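Local coordinates for protein putative surface-anchored fimbrial subunit (Corynebacterium diphtheriae, PDB 3HR6) that probably forms the shaft of the bacterium's surface pili as their major pilin, built of tandem Ig-like modules stabilised by isopeptide and disulfide bonds, at residues A[263-268]-A[420-424]; A[331-335]-A[385-390]. One frame throughout, in Å; residues are numbered along the deposited sequence.

Interaction 1: residues A[263-268]-A[420-424]; sequences QPENGQ and TNVLV
Asn266 O faces the backbone of Val422 and Leu423 but is not firmly held by either. Val422 CA lies 3.2 Å from Asn266 O in a CA-H...O contact, 123° at the hydrogen. Leu423 N is as close, 3.1 Å from Asn266 O, but too poorly angled to be a hydrogen bond. The turn carrying this carbonyl is held from within: in the type I beta turn from Pro264 to Gly267, Gly267 N bonds back to Pro264 O, and Asn266 OD1 accepts from Gln268 N at 2.9 Å, an Asx turn whose donor sits 45° out of the amide carbonyl plane. Gly267, at positive phi, brings its backbone against Leu423, with Gly267 CA 3.7 Å from Leu423 CD1. The two loops run into strands 268-276 and 424-432, both paired with strand 302-315 in one mixed sheet; Gly267 and Val424 each bond through the backbone to Phe306 of that strand, consistent with a junction between successive Ig-like modules. Leu423 swings CG anti to its own N (chi1 -178°), which carries both methyls toward Gln263. The extended Gln263 chain crosses it at about a right angle: Gln263 CD rests 3.6 Å from Leu423 CD1, while Gln263 NE2 lies 3.8 Å from Leu423 CD2. The ends of this amide are turned to other partners, OE1 accepting from Gly366 N and NE2 bonding to Gln308 OE1. Beyond the turn, Gln268 bends at chi2 and brings its CD to 3.6 Å from Asn421 CA.

Interaction 2: residues A[331-335]-A[385-390]; sequences HRCEA and WAGKGT
Arg332 grips Lys388 O side-on, NE at 2.8 Å and nearly straight (164°), NH2 on the same oxygen at 3.2 Å. The acceptor lies in the guanidinium plane, and bends at chi2 and chi3 (-71° and -65°) curl the chain round to reach it. Backbone to backbone, Thr390 N donates to Cys333 O at 2.8 Å, and Gly389 CA closes on that same oxygen in a CA-H...O contact.

Two waters extend the polar seam: one donates to Glu334 OE2 and Gly387 O and accepts from Gly389 N, the other links Glu334 O with Thr390 OG1.

Carbon contacts fall to Trp385. Its CB sits over the centre of one guanidinium face, 3.5 Å from Arg332 CZ, and CE3 of the indole meets Arg332 CD at 3.5 Å. Separately, Arg332 makes a cation-pi contact with Phe392, whose ring and that of Trp385 meet edge-to-face.

The type II turn from Trp385 to Lys388 lies against the end of strand 327-333, just before strand 391-398, its antiparallel partner; the Cys333-Cys393 disulfide ties these two strands, while Trp385 NE1 bonds to His368 O of strand 361-375.

Overall arrangement
Both contacts are partly buried and lie on the same side of the chain's centre, about 21 Å apart between centres and about 11 Å between nearest atoms, without touching. Interaction 1 brings together two strand-leading loops at the sheet that runs on from strand 268-276 through 302-315; its match is mostly van der Waals, and the firm polar bonds lie within the turn or go to residues beyond the two segments, several on neighbouring strands. Interaction 2 sits farther out, on the four-stranded sheet, and relies on direct and water-bridged hydrogen bonds around a buried arginine. Strand 361-375 runs past both and bonds to a side chain of each; the Trp385 side chain also lies about 4 Å from that of the calcium ligand Gln158.

Interaction 1: residues A[263-268]-A[420-424]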
loop_
_atom_site.group_PDB
_atom_site.type_symbol
_atom_site.label_atom_id
_atom_site.label_comp_id
_atom_site.label_asym_id
_atom_site.label_seq_id
_atom_site.Cartn_x
_atom_site.Cartn_y
_atom_site.Cartn_z
ATOM N N GLN A 263 -16.480 8.972 8.638
ATOM C CA GLN A 263 -15.447 9.965 8.707
ATOM C C GLN A 263 -14.278 9.403 9.512
ATOM O O GLN A 263 -14.462 8.952 10.658
ATOM C CB GLN A 263 -15.977 11.187 9.453
ATOM C CG GLN A 263 -14.921 12.256 9.736
ATOM C CD GLN A 263 -15.531 13.471 10.388
ATOM O OE1 GLN A 263 -15.840 14.487 9.722
ATOM N NE2 GLN A 263 -15.704 13.387 11.677
ATOM N N PRO A 264 -13.060 9.505 8.960
ATOM C CA PRO A 264 -11.911 9.131 9.769
ATOM C C PRO A 264 -11.835 10.034 10.997
ATOM O O PRO A 264 -11.991 11.274 10.863
ATOM C CB PRO A 264 -10.721 9.385 8.837
ATOM C CG PRO A 264 -11.252 9.395 7.532
ATOM C CD PRO A 264 -12.660 9.941 7.622
ATOM N N GLU A 265 -11.641 9.425 12.137
ATOM C CA GLU A 265 -11.581 10.183 13.407
ATOM C C GLU A 265 -10.511 11.258 13.410
ATOM O O GLU A 265 -10.719 12.321 14.037
ATOM C CB GLU A 265 -11.404 9.243 14.576
ATOM C CG GLU A 265 -12.636 8.398 14.793
ATOM C CD GLU A 265 -12.614 7.705 16.117
ATOM O OE1 GLU A 265 -13.229 8.232 17.066
ATOM O OE2 GLU A 265 -11.941 6.647 16.227
ATOM N N ASN A 266 -9.417 11.031 12.677
ATOM C CA ASN A 266 -8.339 12.027 12.648
ATOM C C ASN A 266 -8.334 12.756 11.325
ATOM O O ASN A 266 -7.330 13.347 10.958
ATOM C CB ASN A 266 -7.002 11.349 12.886
ATOM C CG ASN A 266 -6.651 10.357 11.813
ATOM O OD1 ASN A 266 -7.419 10.139 10.870
ATOM N ND2 ASN A 266 -5.477 9.707 11.957
ATOM N N GLY A 267 -9.437 12.647 10.579
ATOM C CA GLY A 267 -9.564 13.212 9.251
ATOM C C GLY A 267 -8.815 12.566 8.123
ATOM O O GLY A 267 -8.980 12.990 7.018
ATOM N N GLN A 268 -8.007 11.536 8.410
ATOM C CA GLN A 268 -7.102 10.989 7.432
ATOM C C GLN A 268 -7.653 9.667 6.878
ATOM O O GLN A 268 -7.695 8.682 7.603
ATOM C CB GLN A 268 -5.743 10.736 8.046
ATOM C CG GLN A 268 -5.218 11.868 8.911
ATOM C CD GLN A 268 -5.188 13.183 8.176
ATOM O OE1 GLN A 268 -5.962 14.156 8.493
ATOM N NE2 GLN A 268 -4.290 13.250 7.193
ATOM N N THR A 420 -2.026 18.966 6.275
ATOM C CA THR A 420 -3.170 18.607 7.131
ATOM C C THR A 420 -2.982 17.200 7.638
ATOM O O THR A 420 -2.849 16.303 6.846
ATOM C CB THR A 420 -4.475 18.736 6.336
ATOM O OG1 THR A 420 -4.551 20.120 5.967
ATOM C CG2 THR A 420 -5.698 18.379 7.176
ATOM N N ASN A 421 -2.979 17.018 8.954
ATOM C CA ASN A 421 -2.873 15.658 9.490
ATOM C C ASN A 421 -3.777 15.381 10.694
ATOM O O ASN A 421 -3.598 14.396 11.392
ATOM C CB ASN A 421 -1.407 15.320 9.806
ATOM C CG ASN A 421 -0.764 16.204 10.865
ATOM O OD1 ASN A 421 -1.347 17.147 11.434
ATOM N ND2 ASN A 421 0.495 15.891 11.116
ATOM N N VAL A 422 -4.728 16.281 10.924
ATOM C CA VAL A 422 -5.819 16.076 11.864
ATOM C C VAL A 422 -7.134 16.491 11.183
ATOM O O VAL A 422 -7.124 17.104 10.116
ATOM C CB VAL A 422 -5.587 16.847 13.139
ATOM C CG1 VAL A 422 -4.298 16.408 13.801
ATOM C CG2 VAL A 422 -5.604 18.357 12.884
ATOM N N LEU A 423 -8.260 16.141 11.802
ATOM C CA LEU A 423 -9.556 16.486 11.270
ATOM C C LEU A 423 -9.704 18.004 11.170
ATOM O O LEU A 423 -9.414 18.726 12.102
ATOM C CB LEU A 423 -10.651 15.884 12.152
ATOM C CG LEU A 423 -12.095 16.105 11.730
ATOM C CD1 LEU A 423 -12.397 15.292 10.507
ATOM C CD2 LEU A 423 -13.036 15.754 12.845
ATOM N N VAL A 424 -10.134 18.490 10.025
ATOM C CA VAL A 424 -10.333 19.923 9.861
ATOM C C VAL A 424 -11.725 20.244 10.394
ATOM O O VAL A 424 -12.686 19.589 10.017
ATOM C CB VAL A 424 -10.216 20.337 8.401
ATOM C CG1 VAL A 424 -10.510 21.798 8.259
ATOM C CG2 VAL A 424 -8.830 20.016 7.835
#

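Interaction 2: residues A[331-335]-A[385-390]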
loop_
_atom_site.group_PDB
_atom_site.type_symbol
_atom_site.label_atom_id
_atom_site.label_comp_id
_atom_site.label_asym_id
_atom_site.label_seq_id
_atom_site.Cartn_x
_atom_site.Cartn_y
_atom_site.Cartn_z
ATOM N N HIS A 331 -23.395 24.218 0.829
ATOM C CA HIS A 331 -23.222 24.673 -0.531
ATOM C C HIS A 331 -21.801 25.144 -0.715
ATOM O O HIS A 331 -21.029 25.201 0.231
ATOM C CB HIS A 331 -24.150 25.847 -0.813
ATOM C CG HIS A 331 -25.563 25.451 -1.108
ATOM N ND1 HIS A 331 -25.948 24.950 -2.334
ATOM C CD2 HIS A 331 -26.688 25.517 -0.357
ATOM C CE1 HIS A 331 -27.253 24.740 -2.332
ATOM N NE2 HIS A 331 -27.729 25.066 -1.139
ATOM N N ARG A 332 -21.465 25.478 -1.949
ATOM C CA ARG A 332 -20.253 26.155 -2.321
ATOM C C ARG A 332 -20.615 27.574 -2.783
ATOM O O ARG A 332 -21.669 27.781 -3.404
ATOM C CB ARG A 332 -19.535 25.436 -3.458
ATOM C CG ARG A 332 -19.067 24.024 -3.103
ATOM C CD ARG A 332 -17.915 24.072 -2.145
ATOM N NE ARG A 332 -16.721 24.674 -2.711
ATOM C CZ ARG A 332 -15.540 24.816 -2.110
ATOM N NH1 ARG A 332 -15.372 24.377 -0.857
ATOM N NH2 ARG A 332 -14.534 25.406 -2.772
ATOM N N CYS A 333 -19.756 28.527 -2.422
ATOM C CA CYS A 333 -19.948 29.938 -2.712
ATOM C C CYS A 333 -18.725 30.491 -3.464
ATOM O O CYS A 333 -17.608 29.958 -3.328
ATOM C CB CYS A 333 -20.193 30.695 -1.384
ATOM S SG CYS A 333 -21.886 30.627 -0.739
ATOM N N GLU A 334 -18.941 31.538 -4.262
ATOM C CA GLU A 334 -17.891 32.303 -4.895
ATOM C C GLU A 334 -17.330 33.301 -3.881
ATOM O O GLU A 334 -17.876 33.453 -2.775
ATOM C CB GLU A 334 -18.422 33.036 -6.132
ATOM C CG GLU A 334 -18.938 32.125 -7.215
ATOM C CD GLU A 334 -17.873 31.249 -7.857
ATOM O OE1 GLU A 334 -16.653 31.463 -7.646
ATOM O OE2 GLU A 334 -18.274 30.322 -8.605
ATOM N N ALA A 335 -16.235 33.950 -4.269
ATOM C CA ALA A 335 -15.536 34.959 -3.448
ATOM C C ALA A 335 -16.408 36.087 -2.910
ATOM O O ALA A 335 -16.130 36.601 -1.838
ATOM C CB ALA A 335 -14.380 35.550 -4.237
ATOM N N TRP A 385 -12.639 20.246 -4.359
ATOM C CA TRP A 385 -13.652 21.268 -4.680
ATOM C C TRP A 385 -13.106 22.397 -5.553
ATOM O O TRP A 385 -13.780 23.411 -5.777
ATOM C CB TRP A 385 -14.213 21.839 -3.361
ATOM C CG TRP A 385 -14.822 20.812 -2.549
ATOM C CD1 TRP A 385 -14.211 19.987 -1.611
ATOM C CD2 TRP A 385 -16.182 20.394 -2.617
ATOM N NE1 TRP A 385 -15.117 19.110 -1.108
ATOM C CE2 TRP A 385 -16.345 19.354 -1.679
ATOM C CE3 TRP A 385 -17.308 20.839 -3.343
ATOM C CZ2 TRP A 385 -17.549 18.737 -1.468
ATOM C CZ3 TRP A 385 -18.498 20.223 -3.128
ATOM C CH2 TRP A 385 -18.628 19.175 -2.208
ATOM N N ALA A 386 -11.877 22.238 -6.024
ATOM C CA ALA A 386 -11.267 23.211 -6.919
ATOM C C ALA A 386 -12.222 23.473 -8.053
ATOM O O ALA A 386 -12.844 22.549 -8.571
ATOM C CB ALA A 386 -9.930 22.678 -7.465
ATOM N N GLY A 387 -12.346 24.706 -8.439
ATOM C CA GLY A 387 -13.287 25.018 -9.518
ATOM C C GLY A 387 -14.779 25.062 -9.185
ATOM O O GLY A 387 -15.582 25.358 -10.058
ATOM N N LYS A 388 -15.167 24.794 -7.934
ATOM C CA LYS A 388 -16.542 25.055 -7.514
ATOM C C LYS A 388 -16.485 26.105 -6.425
ATOM O O LYS A 388 -16.472 25.806 -5.246
ATOM C CB LYS A 388 -17.224 23.801 -6.971
ATOM C CG LYS A 388 -17.410 22.669 -7.993
ATOM C CD LYS A 388 -18.262 23.086 -9.163
ATOM C CE LYS A 388 -18.530 21.882 -10.085
ATOM N NZ LYS A 388 -19.474 22.200 -11.171
ATOM N N GLY A 389 -16.445 27.351 -6.833
ATOM C CA GLY A 389 -16.325 28.438 -5.893
ATOM C C GLY A 389 -15.038 28.389 -5.104
ATOM O O GLY A 389 -14.081 27.734 -5.470
ATOM N N THR A 390 -15.038 29.133 -4.012
ATOM C CA THR A 390 -13.862 29.288 -3.197
ATOM C C THR A 390 -14.050 28.835 -1.767
ATOM O O THR A 390 -13.072 28.620 -1.093
ATOM C CB THR A 390 -13.383 30.756 -3.134
ATOM O OG1 THR A 390 -14.382 31.594 -2.537
ATOM C CG2 THR A 390 -13.032 31.276 -4.524
HETATM O O HOH W 1 -17.063 28.256 -9.545
HETATM O O HOH W 2 -16.646 32.202 -0.532
#